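Local coordinates for protein galactose-1-phosphate uridylyltransferase (Pyrobaculum aerophilum str. IM2, PDB 6K9Z) that probably transfers uridylyl groups between UDP-glucose and galactose 1-phosphate, and binds zinc, iron(III) and UDP, at residues P208-S213 with E217-E222. The protein carries 1 engineered substitution. Residues are numbered along the deposited sequence; the frame is centred on the assembly and turned at random.
With ZN (zinc ion), chain D.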
ATOM      1  N   PRO A 208      14.548  15.387 -12.140  1.00 14.28           N
ATOM      2  CA  PRO A 208      15.229  16.380 -12.968  1.00 15.51           C
ATOM      3  C   PRO A 208      16.401  16.962 -12.165  1.00 16.36           C
ATOM      4  O   PRO A 208      16.324  17.140 -10.930  1.00 16.98           O
ATOM      5  CB  PRO A 208      14.119  17.403 -13.243  1.00 15.06           C
ATOM      6  CG  PRO A 208      13.269  17.371 -11.978  1.00 15.05           C
ATOM      7  CD  PRO A 208      13.349  15.927 -11.491  1.00 14.41           C
ATOM      8  N   LYS A 209      17.497  17.235 -12.885  1.00 17.42           N
ATOM      9  CA  LYS A 209      18.711  17.792 -12.258  1.00 18.83           C
ATOM     10  C   LYS A 209      18.438  19.254 -11.870  1.00 20.14           C
ATOM     11  O   LYS A 209      19.051  19.708 -10.920  1.00 21.50           O
ATOM     12  CB  LYS A 209      19.880  17.654 -13.231  1.00 19.49           C
ATOM     13  CG  LYS A 209      20.425  16.234 -13.303  1.00 20.21           C
ATOM     14  CD  LYS A 209      21.433  16.025 -14.430  1.00 21.04           C
ATOM     15  CE  LYS A 209      22.180  14.715 -14.288  1.00 21.19           C
ATOM     16  NZ  LYS A 209      23.354  14.648 -15.198  1.00 22.12           N
ATOM     17  N   ARG A 210      17.643  19.968 -12.656  1.00 20.28           N
ATOM     18  CA  ARG A 210      17.178  21.322 -12.300  1.00 21.75           C
ATOM     19  C   ARG A 210      15.985  21.179 -11.366  1.00 20.01           C
ATOM     20  O   ARG A 210      15.214  20.245 -11.556  1.00 18.99           O
ATOM     21  CB  ARG A 210      16.893  22.161 -13.550  1.00 25.24           C
ATOM     22  CG  ARG A 210      18.164  22.757 -14.139  1.00 31.36           C
ATOM     23  CD  ARG A 210      17.811  23.671 -15.297  1.00 36.21           C
ATOM     24  NE  ARG A 210      17.578  22.755 -16.409  1.00 42.37           N
ATOM     25  CZ  ARG A 210      17.452  23.094 -17.688  1.00 42.86           C
ATOM     26  NH1 ARG A 210      17.273  22.141 -18.590  1.00 39.48           N
ATOM     27  NH2 ARG A 210      17.498  24.371 -18.050  1.00 45.88           N
ATOM     28  N   HIS A 211      15.898  22.047 -10.369  1.00 18.73           N
ATOM     29  CA  HIS A 211      14.717  22.051  -9.459  1.00 18.55           C
ATOM     30  C   HIS A 211      13.495  22.411 -10.294  1.00 18.21           C
ATOM     31  O   HIS A 211      13.391  23.564 -10.779  1.00 18.07           O
ATOM     32  CB  HIS A 211      14.889  23.014  -8.284  1.00 18.97           C
ATOM     33  CG  HIS A 211      13.727  22.978  -7.338  1.00 18.61           C
ATOM     34  ND1 HIS A 211      13.688  22.129  -6.215  1.00 18.53           N
ATOM     35  CD2 HIS A 211      12.548  23.657  -7.371  1.00 18.50           C
ATOM     36  CE1 HIS A 211      12.530  22.377  -5.572  1.00 18.09           C
ATOM     37  NE2 HIS A 211      11.817  23.290  -6.269  1.00 18.18           N
ATOM     38  N   ARG A 212      12.599  21.444 -10.479  1.00 18.13           N
ATOM     39  CA  ARG A 212      11.271  21.656 -11.082  1.00 18.44           C
ATOM     40  C   ARG A 212      10.264  21.004 -10.145  1.00 16.72           C
ATOM     41  O   ARG A 212      10.592  19.905  -9.646  1.00 16.67           O
ATOM     42  CB  ARG A 212      11.206  20.944 -12.418  1.00 19.64           C
ATOM     43  CG  ARG A 212      12.310  21.339 -13.399  1.00 21.95           C
ATOM     44  CD  ARG A 212      12.171  22.719 -13.876  1.00 23.52           C
ATOM     45  NE  ARG A 212      13.037  22.975 -15.042  1.00 25.89           N
ATOM     46  CZ  ARG A 212      13.325  24.186 -15.479  1.00 29.18           C
ATOM     47  NH1 ARG A 212      12.890  25.237 -14.811  1.00 28.97           N
ATOM     48  NH2 ARG A 212      14.086  24.365 -16.540  1.00 29.88           N
ATOM     49  N   SER A 213       9.109  21.619  -9.947  1.00 16.11           N
ATOM     50  CA  SER A 213       8.062  21.015  -9.083  1.00 15.79           C
ATOM     51  C   SER A 213       6.777  20.664  -9.833  1.00 15.61           C
ATOM     52  O   SER A 213       5.968  19.879  -9.246  1.00 15.62           O
ATOM     53  CB  SER A 213       7.772  21.923  -7.900  1.00 16.28           C
ATOM     54  OG  SER A 213       7.499  23.235  -8.320  1.00 16.63           O
ATOM     55  N   GLU A 217       6.445  22.904 -15.892  1.00 16.92           N
ATOM     56  CA  GLU A 217       7.655  23.751 -15.896  1.00 17.94           C
ATOM     57  C   GLU A 217       8.696  23.174 -16.835  1.00 18.49           C
ATOM     58  O   GLU A 217       9.675  23.906 -17.119  1.00 19.40           O
ATOM     59  CB  GLU A 217       8.305  23.834 -14.535  1.00 18.20           C
ATOM     60  CG  GLU A 217       7.556  24.669 -13.523  1.00 18.91           C
ATOM     61  CD  GLU A 217       8.256  24.547 -12.190  1.00 19.79           C
ATOM     62  OE1 GLU A 217       8.169  23.478 -11.601  1.00 19.24           O
ATOM     63  OE2 GLU A 217       8.995  25.491 -11.800  1.00 20.36           O
ATOM     64  N   LEU A 218       8.537  21.944 -17.315  1.00 17.67           N
ATOM     65  CA  LEU A 218       9.652  21.296 -18.049  1.00 18.36           C
ATOM     66  C   LEU A 218       9.797  21.884 -19.460  1.00 19.27           C
ATOM     67  O   LEU A 218       8.812  22.045 -20.183  1.00 19.12           O
ATOM     68  CB  LEU A 218       9.489  19.768 -18.120  1.00 17.78           C
ATOM     69  CG  LEU A 218       9.493  19.000 -16.809  1.00 17.68           C
ATOM     70  CD1 LEU A 218       9.238  17.539 -17.143  1.00 17.62           C
ATOM     71  CD2 LEU A 218      10.782  19.175 -16.073  1.00 17.64           C
ATOM     72  N   THR A 219      11.031  22.187 -19.861  1.00 20.81           N
ATOM     73  CA  THR A 219      11.307  22.659 -21.228  1.00 22.15           C
ATOM     74  C   THR A 219      11.189  21.519 -22.222  1.00 22.46           C
ATOM     75  O   THR A 219      11.230  20.350 -21.804  1.00 20.59           O
ATOM     76  CB  THR A 219      12.705  23.275 -21.319  1.00 23.40           C
ATOM     77  OG1 THR A 219      13.641  22.219 -21.085  1.00 21.80           O
ATOM     78  CG2 THR A 219      12.868  24.392 -20.309  1.00 24.89           C
ATOM     79  N   ASP A 220      11.155  21.852 -23.515  1.00 22.79           N
ATOM     80  CA  ASP A 220      11.039  20.805 -24.548  1.00 25.04           C
ATOM     81  C   ASP A 220      12.237  19.853 -24.462  1.00 23.52           C
ATOM     82  O   ASP A 220      12.049  18.596 -24.585  1.00 22.22           O
ATOM     83  CB  ASP A 220      10.981  21.408 -25.944  1.00 29.28           C
ATOM     84  CG  ASP A 220      10.614  20.339 -26.943  1.00 33.83           C
ATOM     85  OD1 ASP A 220       9.433  19.915 -26.914  1.00 39.03           O
ATOM     86  OD2 ASP A 220      11.518  19.891 -27.712  1.00 41.83           O
ATOM     87  N   GLU A 221      13.412  20.408 -24.228  1.00 22.97           N
ATOM     88  CA  GLU A 221      14.637  19.593 -24.104  1.00 24.29           C
ATOM     89  C   GLU A 221      14.519  18.651 -22.888  1.00 21.41           C
ATOM     90  O   GLU A 221      14.990  17.491 -22.922  1.00 19.69           O
ATOM     91  CB  GLU A 221      15.825  20.521 -23.905  1.00 28.11           C
ATOM     92  CG  GLU A 221      17.136  19.816 -24.131  1.00 33.28           C
ATOM     93  CD  GLU A 221      17.433  19.466 -25.591  1.00 38.58           C
ATOM     94  OE1 GLU A 221      16.744  20.044 -26.500  1.00 43.33           O
ATOM     95  OE2 GLU A 221      18.361  18.594 -25.828  1.00 43.81           O
ATOM     96  N   GLU A 222      14.066  19.191 -21.761  1.00 19.73           N
ATOM     97  CA  GLU A 222      13.887  18.370 -20.537  1.00 19.28           C
ATOM     98  C   GLU A 222      12.902  17.255 -20.842  1.00 18.13           C
ATOM     99  O   GLU A 222      13.115  16.146 -20.377  1.00 16.62           O
ATOM    100  CB  GLU A 222      13.475  19.249 -19.371  1.00 20.38           C
ATOM    101  CG  GLU A 222      14.596  20.108 -18.810  1.00 21.64           C
ATOM    102  CD  GLU A 222      14.052  21.043 -17.756  1.00 23.93           C
ATOM    103  OE1 GLU A 222      13.078  21.744 -18.048  1.00 25.52           O
ATOM    104  OE2 GLU A 222      14.469  20.907 -16.603  1.00 27.89           O
TER
HETATM  105 ZN    ZN D 402      14.928  20.603  -5.548  1.00 18.40          ZN
HETATM  106  O   HOH W   1      16.445  19.218 -15.333  1.00 19.91           O
HETATM  107  O   HOH W   2      11.880  25.487 -11.935  1.00 36.86           O
HETATM  108  O   HOH W   3       9.688  24.673  -9.087  1.00 20.44           O
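Glu222 receives Arg212 from the zinc-bearing loop while closing a capping box with Thr219 at the start of helix 220-240, so one carboxylate ties the helix end to the loop that follows strand 202-208 in this HIT-like C-terminal half. Arg212 NE points at Glu222 OE2, 3.0 Å away and nearly straight at 168°, in the guanidinium plane and on the oxygen's syn lone pair. A bend at chi2 (-68°) turns the arginine chain back so that its NE edge meets the acid, and NH2 adds a weak bond to Glu222 OE1. That oxygen also accepts from Thr219 N at 2.8 Å through its anti lone pair and from Thr219 OG1, whereas Glu222 N returns a bond to OG1 at 3.1 Å. Threonine suits the N-cap because its hydroxyl both accepts and donates, and glutamate three residues on reaches back to the N-H of the N-cap residue itself. Arg210 joins the network through a long salt bridge of charge alone, because Glu222 OE2 lies well out of the plane of the Arg210 guanidinium; Arg210 NH1 is hydrogen-bonded to Asn189 OD1. A water links Arg210 N to the same OE2. Farther along, Glu217 OE1 takes Ser213 N at 2.7 Å and also Leu214 N, gathering two successive backbone N-H groups of the loop. Its OE2 accepts from two waters, one of which also reaches His211 O and Arg212 NH1. The aliphatic part of Arg212 rests on Leu218, with CG 3.8 Å from CD2. The same loop carries His211, which shares the zinc ion with Cys170, Cys173 and His264; His211 ND1 binds the metal at 2.1 Å, while NE2, the second ring nitrogen, is hydrogen-bonded to Thr260 O.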